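Local atomic coordinates of DNA polymerase III, gamma subunit-related protein (Thermotoga maritima, PDB entry 2GNO), a protein that is related to the gamma subunit of DNA polymerase III and probably binds DNA. Residues A[85-90]-A[116-121]. Residues are numbered along the deposited sequence; the frame is centred on the assembly and turned at random.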
ATOM      1  N   TYR A  85      18.076 -13.249  -2.843  1.00 23.09           N
ATOM      2  CA  TYR A  85      16.698 -13.025  -2.426  1.00 24.90           C
ATOM      3  C   TYR A  85      15.798 -12.500  -3.529  1.00 25.33           C
ATOM      4  O   TYR A  85      16.228 -11.694  -4.317  1.00 26.49           O
ATOM      5  CB  TYR A  85      16.672 -12.000  -1.292  1.00 20.02           C
ATOM      6  CG  TYR A  85      17.426 -12.441  -0.062  1.00 24.65           C
ATOM      7  CD1 TYR A  85      18.818 -12.348  -0.004  1.00 23.75           C
ATOM      8  CD2 TYR A  85      16.755 -12.893   1.065  1.00 22.67           C
ATOM      9  CE1 TYR A  85      19.516 -12.764   1.099  1.00 22.51           C
ATOM     10  CE2 TYR A  85      17.453 -13.334   2.186  1.00 21.70           C
ATOM     11  CZ  TYR A  85      18.842 -13.264   2.186  1.00 21.46           C
ATOM     12  OH  TYR A  85      19.587 -13.629   3.270  1.00 21.56           O
ATOM     13  N   VAL A  86      14.564 -12.993  -3.592  1.00 22.31           N
ATOM     14  CA  VAL A  86      13.583 -12.501  -4.547  1.00 22.96           C
ATOM     15  C   VAL A  86      12.373 -12.062  -3.735  1.00 23.02           C
ATOM     16  O   VAL A  86      11.848 -12.849  -2.969  1.00 28.10           O
ATOM     17  CB  VAL A  86      13.139 -13.562  -5.587  1.00 23.96           C
ATOM     18  CG1 VAL A  86      11.997 -13.024  -6.450  1.00 27.64           C
ATOM     19  CG2 VAL A  86      14.294 -13.976  -6.448  1.00 28.90           C
ATOM     20  N   ILE A  87      11.934 -10.811  -3.916  1.00 20.54           N
ATOM     21  CA  ILE A  87      10.780 -10.271  -3.219  1.00 21.82           C
ATOM     22  C   ILE A  87       9.644 -10.082  -4.221  1.00 23.03           C
ATOM     23  O   ILE A  87       9.830  -9.424  -5.237  1.00 21.90           O
ATOM     24  CB  ILE A  87      11.123  -8.962  -2.531  1.00 23.71           C
ATOM     25  CG1 ILE A  87      12.267  -9.190  -1.526  1.00 27.68           C
ATOM     26  CG2 ILE A  87       9.904  -8.409  -1.816  1.00 25.95           C
ATOM     27  CD1 ILE A  87      12.978  -7.952  -1.154  1.00 34.19           C
ATOM     28  N   VAL A  88       8.496 -10.700  -3.961  1.00 22.89           N
ATOM     29  CA  VAL A  88       7.330 -10.574  -4.863  1.00 21.75           C
ATOM     30  C   VAL A  88       6.237  -9.955  -4.008  1.00 22.63           C
ATOM     31  O   VAL A  88       5.686 -10.624  -3.142  1.00 25.73           O
ATOM     32  CB  VAL A  88       6.858 -11.915  -5.394  1.00 18.78           C
ATOM     33  CG1 VAL A  88       5.690 -11.721  -6.400  1.00 30.35           C
ATOM     34  CG2 VAL A  88       8.029 -12.670  -6.028  1.00 22.60           C
ATOM     35  N   HIS A  89       5.929  -8.688  -4.256  1.00 23.90           N
ATOM     36  CA  HIS A  89       4.915  -7.988  -3.457  1.00 24.31           C
ATOM     37  C   HIS A  89       3.502  -8.284  -3.905  1.00 24.94           C
ATOM     38  O   HIS A  89       3.248  -8.317  -5.109  1.00 24.68           O
ATOM     39  CB  HIS A  89       5.113  -6.482  -3.531  1.00 24.69           C
ATOM     40  CG  HIS A  89       6.403  -6.000  -2.930  1.00 26.13           C
ATOM     41  ND1 HIS A  89       6.728  -6.221  -1.613  1.00 21.42           N
ATOM     42  CD2 HIS A  89       7.362  -5.181  -3.411  1.00 21.05           C
ATOM     43  CE1 HIS A  89       7.879  -5.644  -1.338  1.00 27.90           C
ATOM     44  NE2 HIS A  89       8.278  -4.988  -2.408  1.00 26.27           N
ATOM     45  N   ASP A  90       2.582  -8.500  -2.967  1.00 25.55           N
ATOM     46  CA  ASP A  90       1.169  -8.770  -3.310  1.00 26.30           C
ATOM     47  C   ASP A  90       1.038  -9.879  -4.366  1.00 24.29           C
ATOM     48  O   ASP A  90       0.398  -9.705  -5.410  1.00 23.12           O
ATOM     49  CB  ASP A  90       0.510  -7.443  -3.704  1.00 25.09           C
ATOM     50  CG  ASP A  90       0.373  -6.491  -2.516  1.00 32.63           C
ATOM     51  OD1 ASP A  90      -0.079  -6.939  -1.438  1.00 37.11           O
ATOM     52  OD2 ASP A  90       0.649  -5.288  -2.663  1.00 27.80           O
ATOM     53  N   VAL A 116      10.822 -14.520  -1.155  1.00 23.04           N
ATOM     54  CA  VAL A 116       9.969 -13.852  -0.178  1.00 24.06           C
ATOM     55  C   VAL A 116       8.754 -13.266  -0.887  1.00 27.68           C
ATOM     56  O   VAL A 116       8.816 -12.215  -1.489  1.00 27.23           O
ATOM     57  CB  VAL A 116      10.725 -12.704   0.538  1.00 25.76           C
ATOM     58  CG1 VAL A 116       9.893 -12.203   1.758  1.00 28.18           C
ATOM     59  CG2 VAL A 116      12.089 -13.201   1.009  1.00 28.38           C
ATOM     60  N   LEU A 117       7.642 -13.979  -0.811  1.00 30.22           N
ATOM     61  CA  LEU A 117       6.405 -13.543  -1.380  1.00 26.57           C
ATOM     62  C   LEU A 117       5.665 -12.835  -0.258  1.00 27.51           C
ATOM     63  O   LEU A 117       5.929 -13.099   0.922  1.00 29.94           O
ATOM     64  CB  LEU A 117       5.570 -14.755  -1.794  1.00 28.04           C
ATOM     65  CG  LEU A 117       6.158 -15.804  -2.739  1.00 29.81           C
ATOM     66  CD1 LEU A 117       5.112 -16.858  -3.061  1.00 35.23           C
ATOM     67  CD2 LEU A 117       6.607 -15.192  -3.980  1.00 26.34           C
ATOM     68  N   ASN A 118       4.779 -11.908  -0.596  1.00 27.03           N
ATOM     69  CA  ASN A 118       3.951 -11.262   0.427  1.00 29.50           C
ATOM     70  C   ASN A 118       2.546 -10.996  -0.094  1.00 30.86           C
ATOM     71  O   ASN A 118       2.321 -10.789  -1.296  1.00 28.84           O
ATOM     72  CB  ASN A 118       4.607 -10.042   1.108  1.00 26.46           C
ATOM     73  CG  ASN A 118       4.849  -8.886   0.168  1.00 23.88           C
ATOM     74  OD1 ASN A 118       3.920  -8.264  -0.298  1.00 26.18           O
ATOM     75  ND2 ASN A 118       6.119  -8.532  -0.032  1.00 17.80           N
ATOM     76  N   THR A 119       1.601 -11.033   0.830  1.00 35.22           N
ATOM     77  CA  THR A 119       0.189 -10.838   0.517  1.00 38.85           C
ATOM     78  C   THR A 119      -0.562 -10.636   1.813  1.00 40.96           C
ATOM     79  O   THR A 119      -0.052 -10.918   2.893  1.00 40.69           O
ATOM     80  CB  THR A 119      -0.436 -12.079  -0.184  1.00 39.74           C
ATOM     81  OG1 THR A 119      -1.765 -11.788  -0.628  1.00 36.84           O
ATOM     82  CG2 THR A 119      -0.488 -13.312   0.755  1.00 45.61           C
ATOM     83  N   ARG A 120      -1.778 -10.150   1.693  1.00 44.28           N
ATOM     84  CA  ARG A 120      -2.661  -9.921   2.839  1.00 45.77           C
ATOM     85  C   ARG A 120      -3.873 -10.878   2.781  1.00 46.54           C
ATOM     86  O   ARG A 120      -4.725 -10.843   3.659  1.00 46.31           O
ATOM     87  CB  ARG A 120      -3.164  -8.483   2.739  1.00 45.23           C
ATOM     88  CG  ARG A 120      -2.060  -7.387   2.688  1.00 47.05           C
ATOM     89  CD  ARG A 120      -2.667  -6.061   2.313  1.00 47.24           C
ATOM     90  NE  ARG A 120      -3.759  -5.721   3.234  1.00 58.52           N
ATOM     91  CZ  ARG A 120      -4.721  -4.815   3.013  1.00 59.88           C
ATOM     92  NH1 ARG A 120      -4.800  -4.125   1.866  1.00 58.02           N
ATOM     93  NH2 ARG A 120      -5.653  -4.618   3.947  1.00 56.17           N
ATOM     94  N   ARG A 121      -3.873 -11.773   1.781  1.00 47.43           N
ATOM     95  CA  ARG A 121      -4.959 -12.664   1.466  1.00 46.22           C
ATOM     96  C   ARG A 121      -4.465 -14.119   1.257  1.00 46.47           C
ATOM     97  O   ARG A 121      -4.426 -14.592   0.129  1.00 47.78           O
ATOM     98  CB  ARG A 121      -5.547 -12.091   0.154  1.00 46.68           C
ATOM     99  CG  ARG A 121      -5.566 -10.532   0.113  1.00 51.62           C
ATOM    100  CD  ARG A 121      -6.146  -9.902  -1.127  1.00 59.61           C
ATOM    101  NE  ARG A 121      -5.976  -8.440  -1.082  1.00 64.29           N
ATOM    102  CZ  ARG A 121      -6.333  -7.583  -2.044  1.00 68.44           C
ATOM    103  NH1 ARG A 121      -6.891  -8.005  -3.185  1.00 76.31           N
ATOM    104  NH2 ARG A 121      -6.121  -6.278  -1.871  1.00 69.50           N
TER
HETATM  105  O   HOH W   1      -2.169  -9.003  -0.577  1.00 41.49           O
HETATM  106  O   HOH W   2       1.509  -7.464   0.923  1.00 42.36           O
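Asn118 holds its amide between its own backbone N and carbonyl carbon (chi1 65°), while His89 sets CG anti to its carbonyl carbon (chi1 -64°), and these two torsions bring amide and imidazole together at the end of a parallel strand pair. The planes are turned 42° apart: Asn118 ND2 donates to His89 ND1 over 2.9 Å, straight at the hydrogen, with ND1 in the amide plane but the donor tilted from the ring plane. Ser35 OG of helix 30-43 is a second partner of ND2. The amide's other end, Asn118 OD1, accepts the backbone N of Asp90 at 3.0 Å, the donor standing above the carbonyl plane. Water 2 joins Asn118 OD1 to Asp90 OD1, and water 1 links the same carboxylate oxygen to Arg120 N. Behind this polar end, the strands pair in the usual parallel fashion: Val116 N donates to Val86 O (2.7 Å), Val88 N to Val116 O (2.9 Å) and Asn118 N to Val88 O (3.0 Å). On the sheet face away from Ile87 and Val116, Val88 CG2 lies alongside Leu117 CD2 at 3.5 Å. Strands 84-88 and 113-119 are neighbours in a five-stranded parallel sheet whose order, 2-3-4-1-5, is consistent with AAA+ P-loop NTPases. Replacing Asn118 by alanine would probably leave His89 ND1 and the Asp90 N-H without these mates, and the imidazole less restrained though still bonded to Glu54. Because ND2 donates to it, ND1 probably carries no proton, consistent with a neutral ring protonated on NE2, which bonds Glu54; the buried amide thus helps to fix both ring and chain at Asp90.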